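Local coordinates for protein chrac-14 (Drosophila melanogaster, PDB 2BYK) that pairs with Chrac-16 as a histone-fold heterodimer that binds DNA and facilitates nucleosome sliding, and also serves as an accessory subunit of DNA polymerase epsilon, at residues 83-86 and 87-90. Residues are numbered along the deposited sequence; the frame is centred on the assembly and turned at random.
Sequences PSLT and QDLE
Gln87 N donates to Pro83 O at 3.2 Å, one of four i to i+4 bonds between the two turns of helix 82-96. With CG turned beside its own backbone N (chi1 -46°), the Gln87 side chain folds back over the preceding turn: CG lies 3.1 Å from Pro83 O, and the extended chain carries OE1 to 4.1 Å from Ser84 CA. Asp88 N bonds to Ser84 O at 2.9 Å, although the position of that oxygen is less certain because the aspartate carboxylate is modelled very near it. The Asp88 and Leu85 side chains cross obliquely, OD1 coming 4.1 Å from CD2, and Asp88 packs on a basic side chain of the partner protein. Replacing Asp88 with alanine removes the carboxylate and is likely to leave that basic side chain without its nearby negative charge and the Leu85 CD2 methyl without a packing neighbour. Leu89 N reaches Leu85 O at 2.9 Å, and its CB sits 3.2 Å from the same oxygen. Both leucines are buried and share Leu70 of helix 66-75 as a neighbour, marking the inward face. Glu90 N bonds to Thr86 O at 2.8 Å, while Thr86 OG1 hydrogen-bonds to Val82 O one turn back. These four bonds and the i, i+4 leucine pair describe an amphipathic alpha-helix, here an extra C-terminal helix packed, through Leu85 and Leu89, on the last helix of the three-helix histone fold and contributing contacts to the heterodimer.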
ATOM      1  N   PRO B  83      -7.277  10.951  -1.962  1.00 65.52           N
ATOM      2  CA  PRO B  83      -8.678  11.351  -1.783  1.00 65.96           C
ATOM      3  C   PRO B  83      -9.399  10.527  -0.711  1.00 66.02           C
ATOM      4  O   PRO B  83      -9.889  11.059   0.291  1.00 65.22           O
ATOM      5  CB  PRO B  83      -9.273  11.124  -3.169  1.00 66.10           C
ATOM      6  CG  PRO B  83      -8.130  11.413  -4.070  1.00 65.66           C
ATOM      7  CD  PRO B  83      -6.992  10.694  -3.384  1.00 66.17           C
ATOM      8  N   SER B  84      -9.454   9.220  -0.951  1.00 66.96           N
ATOM      9  CA  SER B  84     -10.095   8.259  -0.059  1.00 68.40           C
ATOM     10  C   SER B  84      -9.499   8.312   1.337  1.00 68.15           C
ATOM     11  O   SER B  84     -10.229   8.281   2.324  1.00 67.93           O
ATOM     12  CB  SER B  84      -9.916   6.852  -0.615  1.00 69.64           C
ATOM     13  OG  SER B  84      -9.547   6.913  -1.983  1.00 72.99           O
ATOM     14  N   LEU B  85      -8.170   8.383   1.398  1.00 67.88           N
ATOM     15  CA  LEU B  85      -7.430   8.436   2.656  1.00 67.66           C
ATOM     16  C   LEU B  85      -7.708   9.691   3.471  1.00 67.48           C
ATOM     17  O   LEU B  85      -7.617   9.679   4.699  1.00 67.05           O
ATOM     18  CB  LEU B  85      -5.928   8.328   2.380  1.00 67.13           C
ATOM     19  CG  LEU B  85      -5.467   6.977   1.824  1.00 67.72           C
ATOM     20  CD1 LEU B  85      -3.988   7.038   1.484  1.00 65.94           C
ATOM     21  CD2 LEU B  85      -5.753   5.876   2.850  1.00 67.47           C
ATOM     22  N   THR B  86      -8.045  10.779   2.794  1.00 68.11           N
ATOM     23  CA  THR B  86      -8.330  12.008   3.509  1.00 69.49           C
ATOM     24  C   THR B  86      -9.730  11.946   4.102  1.00 69.94           C
ATOM     25  O   THR B  86      -9.960  12.429   5.208  1.00 70.74           O
ATOM     26  CB  THR B  86      -8.204  13.242   2.601  1.00 70.08           C
ATOM     27  OG1 THR B  86      -6.906  13.266   1.992  1.00 70.46           O
ATOM     28  CG2 THR B  86      -8.361  14.506   3.429  1.00 71.09           C
ATOM     29  N   GLN B  87     -10.671  11.354   3.375  1.00 70.52           N
ATOM     30  CA  GLN B  87     -12.028  11.228   3.891  1.00 71.39           C
ATOM     31  C   GLN B  87     -11.952  10.262   5.061  1.00 70.04           C
ATOM     32  O   GLN B  87     -12.584  10.471   6.093  1.00 69.44           O
ATOM     33  CB  GLN B  87     -12.950  10.670   2.820  1.00 74.67           C
ATOM     34  CG  GLN B  87     -12.759  11.352   1.480  1.00 80.88           C
ATOM     35  CD  GLN B  87     -13.729  10.850   0.431  1.00 84.47           C
ATOM     36  OE1 GLN B  87     -13.920   9.639   0.272  1.00 85.85           O
ATOM     37  NE2 GLN B  87     -14.344  11.779  -0.304  1.00 86.02           N
ATOM     38  N   ASP B  88     -11.160   9.206   4.888  1.00 69.27           N
ATOM     39  CA  ASP B  88     -10.959   8.194   5.922  1.00 67.22           C
ATOM     40  C   ASP B  88     -10.394   8.892   7.147  1.00 65.14           C
ATOM     41  O   ASP B  88     -10.805   8.619   8.268  1.00 62.83           O
ATOM     42  CB  ASP B  88      -9.963   7.115   5.459  1.00 69.32           C
ATOM     43  CG  ASP B  88     -10.449   6.333   4.241  1.00 70.90           C
ATOM     44  OD1 ASP B  88      -9.713   5.431   3.772  1.00 72.17           O
ATOM     45  OD2 ASP B  88     -11.561   6.617   3.748  1.00 72.82           O
ATOM     46  N   LEU B  89      -9.445   9.795   6.911  1.00 63.95           N
ATOM     47  CA  LEU B  89      -8.793  10.554   7.975  1.00 63.54           C
ATOM     48  C   LEU B  89      -9.744  11.535   8.648  1.00 63.22           C
ATOM     49  O   LEU B  89      -9.611  11.835   9.837  1.00 59.48           O
ATOM     50  CB  LEU B  89      -7.608  11.325   7.404  1.00 63.48           C
ATOM     51  CG  LEU B  89      -6.251  10.951   7.987  1.00 65.09           C
ATOM     52  CD1 LEU B  89      -5.192  11.835   7.348  1.00 65.48           C
ATOM     53  CD2 LEU B  89      -6.271  11.109   9.514  1.00 64.44           C
ATOM     54  N   GLU B  90     -10.687  12.044   7.861  1.00 65.30           N
ATOM     55  CA  GLU B  90     -11.684  12.987   8.344  1.00 67.42           C
ATOM     56  C   GLU B  90     -12.617  12.275   9.303  1.00 66.11           C
ATOM     57  O   GLU B  90     -12.858  12.747  10.408  1.00 65.67           O
ATOM     58  CB  GLU B  90     -12.490  13.562   7.177  1.00 71.44           C
ATOM     59  CG  GLU B  90     -13.916  13.935   7.558  1.00 79.75           C
ATOM     60  CD  GLU B  90     -14.669  14.646   6.450  1.00 84.60           C
ATOM     61  OE1 GLU B  90     -14.703  14.125   5.307  1.00 87.37           O
ATOM     62  OE2 GLU B  90     -15.235  15.728   6.733  1.00 87.51           O
TER